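Local coordinates for formate dehydrogenase (Staphylococcus aureus, PDB 6TTB), which probably oxidises formate to carbon dioxide while passing a hydride to bound NAD, at residues E47-L50 with L51-K54; K60-L63 with E64-H68. All coordinates share one frame; numbering follows the deposited sequence.

How the contacts relate
Contact 1 and contact 2 follow each other along the chain between strand 34-38 and strand 69-73, with centres about 18 Å apart. They meet directly: K60 NZ of contact 2 lies 2.9 Å from K54 O of contact 1, a probable hydrogen bond tying the start of helix 59-64 back to the preceding loop. Both also lean on helix 330-348, contact 1 near its beginning and contact 2 toward its end. Contact 1 is the one nearer the cofactor, the side chain of L51 being about 10 Å from NAD, and it also meets the second subunit. Contact 2 lies farther out, about 30 Å from the centre of the chain, and touches no other chain.

Contact 1 (E47-L50 with L51-K54); sequences ENQL and LNTK
Q49 reaches forward past the next residue, and its amide end meets the backbone of L51. N48, just before it, bonds through ND2 to N181 O of the second subunit. The bond from Q49 NE2 to L51 O is 3.1 Å long and nearly straight, at 167° about the hydrogen. The acceptor lies almost in the plane of the glutamine amide, yet NE2 sits well out of the carbonyl plane of L51, so the oxygen is met from above that plane, not along a lone pair. CG leaves opposite the backbone N (chi1 -174°) and the chain then bends at chi2, which swings the amide round toward L51. On the way the Q49 and N52 side chains run past each other in opposite directions, their amide planes 49° apart.

The backbone of Q49 takes part too: N52 ND2 gives a weak, strongly bent hydrogen bond of 3.0 Å to Q49 O. The other end of the asparagine is held from beyond, since N52 OD1 accepts a hydrogen bond from K55 N. Both ends of this buried amide thus have a partner, which would limit its rotation, though the ND2 bond is weak.

At L50 the link passes through the backbone alone. Its carbonyl O accepts a weak bond from N52 N, 3.0 Å away, and the chain turns tightly over L51, whose side chain leads away from Q49 and L50. Q333 of helix 330-348 grips the bend with its OE1, which takes hydrogen bonds from both L50 N and L51 N.

The backbone bond closing L50 to N52 defines an inverse gamma turn centred on L51, here braced by two side-chain amides. It shapes the loop between strand 34-38 and helix 59-64, in the smaller of the chain's two parallel-sheet units.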
loop_
_atom_site.group_PDB
_atom_site.type_symbol
_atom_site.label_atom_id
_atom_site.label_comp_id
_atom_site.label_asym_id
_atom_site.label_seq_id
_atom_site.Cartn_x
_atom_site.Cartn_y
_atom_site.Cartn_z
ATOM N N GLU A 47 -25.764 -2.912 -2.133
ATOM C CA GLU A 47 -26.471 -4.111 -1.668
ATOM C C GLU A 47 -25.523 -5.133 -0.986
ATOM O O GLU A 47 -25.952 -6.228 -0.626
ATOM C CB GLU A 47 -27.279 -4.724 -2.831
ATOM N N ASN A 48 -24.235 -4.772 -0.802
ATOM C CA ASN A 48 -23.229 -5.648 -0.198
ATOM C C ASN A 48 -23.188 -5.478 1.342
ATOM O O ASN A 48 -23.157 -6.453 2.086
ATOM C CB ASN A 48 -21.849 -5.329 -0.773
ATOM C CG ASN A 48 -21.575 -5.981 -2.117
ATOM O OD1 ASN A 48 -22.275 -6.897 -2.513
ATOM N ND2 ASN A 48 -20.468 -5.632 -2.758
ATOM N N GLN A 49 -23.122 -4.222 1.806
ATOM C CA GLN A 49 -22.878 -3.878 3.191
ATOM C C GLN A 49 -23.796 -4.651 4.147
ATOM O O GLN A 49 -24.980 -4.700 3.954
ATOM C CB GLN A 49 -23.114 -2.385 3.326
ATOM C CG GLN A 49 -22.773 -1.848 4.683
ATOM C CD GLN A 49 -21.310 -1.940 5.015
ATOM O OE1 GLN A 49 -20.446 -2.065 4.142
ATOM N NE2 GLN A 49 -21.017 -1.812 6.281
ATOM N N LEU A 50 -23.234 -5.199 5.223
ATOM C CA LEU A 50 -23.990 -5.969 6.211
ATOM C C LEU A 50 -24.355 -5.024 7.347
ATOM O O LEU A 50 -25.505 -4.993 7.822
ATOM C CB LEU A 50 -23.124 -7.151 6.714
ATOM C CG LEU A 50 -23.418 -8.544 6.097
ATOM C CD1 LEU A 50 -24.142 -8.476 4.743
ATOM C CD2 LEU A 50 -22.161 -9.428 6.003
ATOM N N LEU A 51 -23.332 -4.251 7.761
ATOM C CA LEU A 51 -23.412 -3.347 8.887
ATOM C C LEU A 51 -23.981 -2.033 8.418
ATOM O O LEU A 51 -23.216 -1.054 8.293
ATOM C CB LEU A 51 -22.012 -3.095 9.389
ATOM C CG LEU A 51 -21.881 -2.877 10.885
ATOM C CD1 LEU A 51 -21.668 -4.196 11.569
ATOM C CD2 LEU A 51 -20.706 -1.973 11.186
ATOM N N ASN A 52 -25.304 -2.030 8.157
ATOM C CA ASN A 52 -26.009 -0.802 7.968
ATOM C C ASN A 52 -27.427 -0.934 8.518
ATOM O O ASN A 52 -27.851 -2.015 8.996
ATOM C CB ASN A 52 -26.006 -0.434 6.509
ATOM C CG ASN A 52 -26.532 -1.575 5.684
ATOM O OD1 ASN A 52 -27.558 -2.179 6.018
ATOM N ND2 ASN A 52 -25.847 -1.886 4.602
ATOM N N THR A 53 -28.177 0.168 8.371
ATOM C CA THR A 53 -29.582 0.235 8.745
ATOM C C THR A 53 -30.443 -0.786 8.003
ATOM O O THR A 53 -31.313 -1.338 8.624
ATOM C CB THR A 53 -30.120 1.682 8.796
ATOM O OG1 THR A 53 -29.978 2.307 7.519
ATOM C CG2 THR A 53 -29.366 2.536 9.798
ATOM N N LYS A 54 -30.214 -1.084 6.708
ATOM C CA LYS A 54 -31.083 -2.100 6.060
ATOM C C LYS A 54 -30.777 -3.519 6.547
ATOM O O LYS A 54 -31.601 -4.137 7.189
ATOM C CB LYS A 54 -31.151 -2.004 4.528
#

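Contact 2 (K60-L63 with E64-H68); sequences KTFL and EERGH
L63, in the last turn of helix 59-64, offers its carbonyl oxygen to the chain that turns back past it. R66 N donates to L63 O at 2.8 Å, coming from above the carbonyl plane, and H68 N adds a weak, longer bond of 3.4 Å to the same oxygen. Between these two donors G67 has a positive phi (99°), which suits glycine and lets the chain reverse after the last helical turn.

E64 continues the helix with a bond of 2.7 Å from its N to K60 O. Its side chain runs alongside that of K60.

The guanidinium of R66 lies over one face of the F62 ring, its CZ 3.6 Å from the ring centroid and the planes inclined by 29°: a stacked cation-pi pair. R66 NH1 also makes a weak bond of 2.7 Å to F62 O, while R66 NH2 forms a salt bridge with E345.

That glutamate belongs to helix 330-348, against which L63 also packs through L344 and F348. The H68 ring stacks on F348 as well, and F70 of strand 69-73 touches K60, L63 and E64, so L63 meets both helix 330-348 and strand 69-73, an outermost strand of the five-stranded sheet.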
loop_
_atom_site.group_PDB
_atom_site.type_symbol
_atom_site.label_atom_id
_atom_site.label_comp_id
_atom_site.label_asym_id
_atom_site.label_seq_id
_atom_site.Cartn_x
_atom_site.Cartn_y
_atom_site.Cartn_z
ATOM N N LYS A 60 -32.632 -8.164 12.845
ATOM C CA LYS A 60 -34.053 -7.851 12.849
ATOM C C LYS A 60 -34.839 -9.111 13.043
ATOM O O LYS A 60 -35.580 -9.205 13.991
ATOM C CB LYS A 60 -34.466 -7.324 11.486
ATOM C CG LYS A 60 -35.853 -6.692 11.349
ATOM C CD LYS A 60 -35.663 -5.794 10.134
ATOM C CE LYS A 60 -34.145 -5.653 9.814
ATOM N NZ LYS A 60 -33.812 -4.464 8.978
ATOM N N THR A 61 -34.714 -10.048 12.093
ATOM C CA THR A 61 -35.278 -11.378 12.199
ATOM C C THR A 61 -34.694 -12.124 13.392
ATOM O O THR A 61 -35.437 -12.644 14.210
ATOM C CB THR A 61 -35.104 -12.174 10.898
ATOM O OG1 THR A 61 -34.549 -11.278 9.949
ATOM C CG2 THR A 61 -36.411 -12.690 10.311
ATOM N N PHE A 62 -33.368 -12.136 13.537
ATOM C CA PHE A 62 -32.761 -12.893 14.620
ATOM C C PHE A 62 -33.369 -12.481 15.944
ATOM O O PHE A 62 -33.591 -13.317 16.802
ATOM C CB PHE A 62 -31.266 -12.651 14.689
ATOM C CG PHE A 62 -30.623 -13.297 15.885
ATOM C CD1 PHE A 62 -30.620 -12.669 17.113
ATOM C CD2 PHE A 62 -30.045 -14.543 15.787
ATOM C CE1 PHE A 62 -30.059 -13.275 18.232
ATOM C CE2 PHE A 62 -29.461 -15.129 16.889
ATOM C CZ PHE A 62 -29.489 -14.504 18.120
ATOM N N LEU A 63 -33.595 -11.177 16.121
ATOM C CA LEU A 63 -34.147 -10.649 17.371
ATOM C C LEU A 63 -35.662 -10.787 17.393
ATOM O O LEU A 63 -36.212 -11.303 18.341
ATOM C CB LEU A 63 -33.739 -9.180 17.541
ATOM C CG LEU A 63 -32.305 -8.970 18.020
ATOM C CD1 LEU A 63 -31.991 -7.500 18.201
ATOM C CD2 LEU A 63 -32.058 -9.738 19.291
ATOM N N GLU A 64 -36.331 -10.245 16.375
ATOM C CA GLU A 64 -37.786 -10.272 16.298
ATOM C C GLU A 64 -38.293 -11.715 16.169
ATOM O O GLU A 64 -39.478 -11.946 16.090
ATOM C CB GLU A 64 -38.288 -9.387 15.142
ATOM C CG GLU A 64 -38.194 -7.871 15.414
ATOM C CD GLU A 64 -38.453 -6.936 14.216
ATOM O OE1 GLU A 64 -39.575 -6.993 13.612
ATOM O OE2 GLU A 64 -37.543 -6.150 13.880
ATOM N N GLU A 65 -37.391 -12.678 16.185
ATOM C CA GLU A 65 -37.770 -14.072 16.085
ATOM C C GLU A 65 -37.759 -14.690 17.457
ATOM O O GLU A 65 -38.038 -15.862 17.592
ATOM C CB GLU A 65 -36.687 -14.855 15.360
ATOM C CG GLU A 65 -37.206 -16.056 14.606
ATOM C CD GLU A 65 -36.532 -16.188 13.240
ATOM O OE1 GLU A 65 -35.542 -16.944 13.142
ATOM O OE2 GLU A 65 -36.937 -15.448 12.298
ATOM N N ARG A 66 -37.305 -13.926 18.433
ATOM C CA ARG A 66 -37.015 -14.434 19.752
ATOM C C ARG A 66 -37.791 -13.622 20.769
ATOM O O ARG A 66 -37.599 -13.792 21.955
ATOM C CB ARG A 66 -35.537 -14.303 20.041
ATOM C CG ARG A 66 -34.652 -15.087 19.098
ATOM C CD ARG A 66 -33.581 -15.742 19.984
ATOM N NE ARG A 66 -32.494 -16.494 19.359
ATOM C CZ ARG A 66 -32.223 -16.604 18.027
ATOM N NH1 ARG A 66 -32.863 -15.876 17.123
ATOM N NH2 ARG A 66 -31.222 -17.370 17.639
ATOM N N GLY A 67 -38.699 -12.766 20.279
ATOM C CA GLY A 67 -39.646 -12.110 21.155
ATOM C C GLY A 67 -39.219 -10.697 21.505
ATOM O O GLY A 67 -39.953 -10.010 22.209
ATOM N N HIS A 68 -38.096 -10.231 20.930
ATOM C CA HIS A 68 -37.457 -9.042 21.469
ATOM C C HIS A 68 -37.811 -7.849 20.603
ATOM O O HIS A 68 -38.268 -8.021 19.478
ATOM C CB HIS A 68 -35.958 -9.251 21.571
ATOM C CG HIS A 68 -35.567 -10.359 22.485
ATOM N ND1 HIS A 68 -35.886 -10.358 23.851
ATOM C CD2 HIS A 68 -34.834 -11.482 22.268
ATOM C CE1 HIS A 68 -35.426 -11.482 24.406
ATOM N NE2 HIS A 68 -34.735 -12.159 23.466
#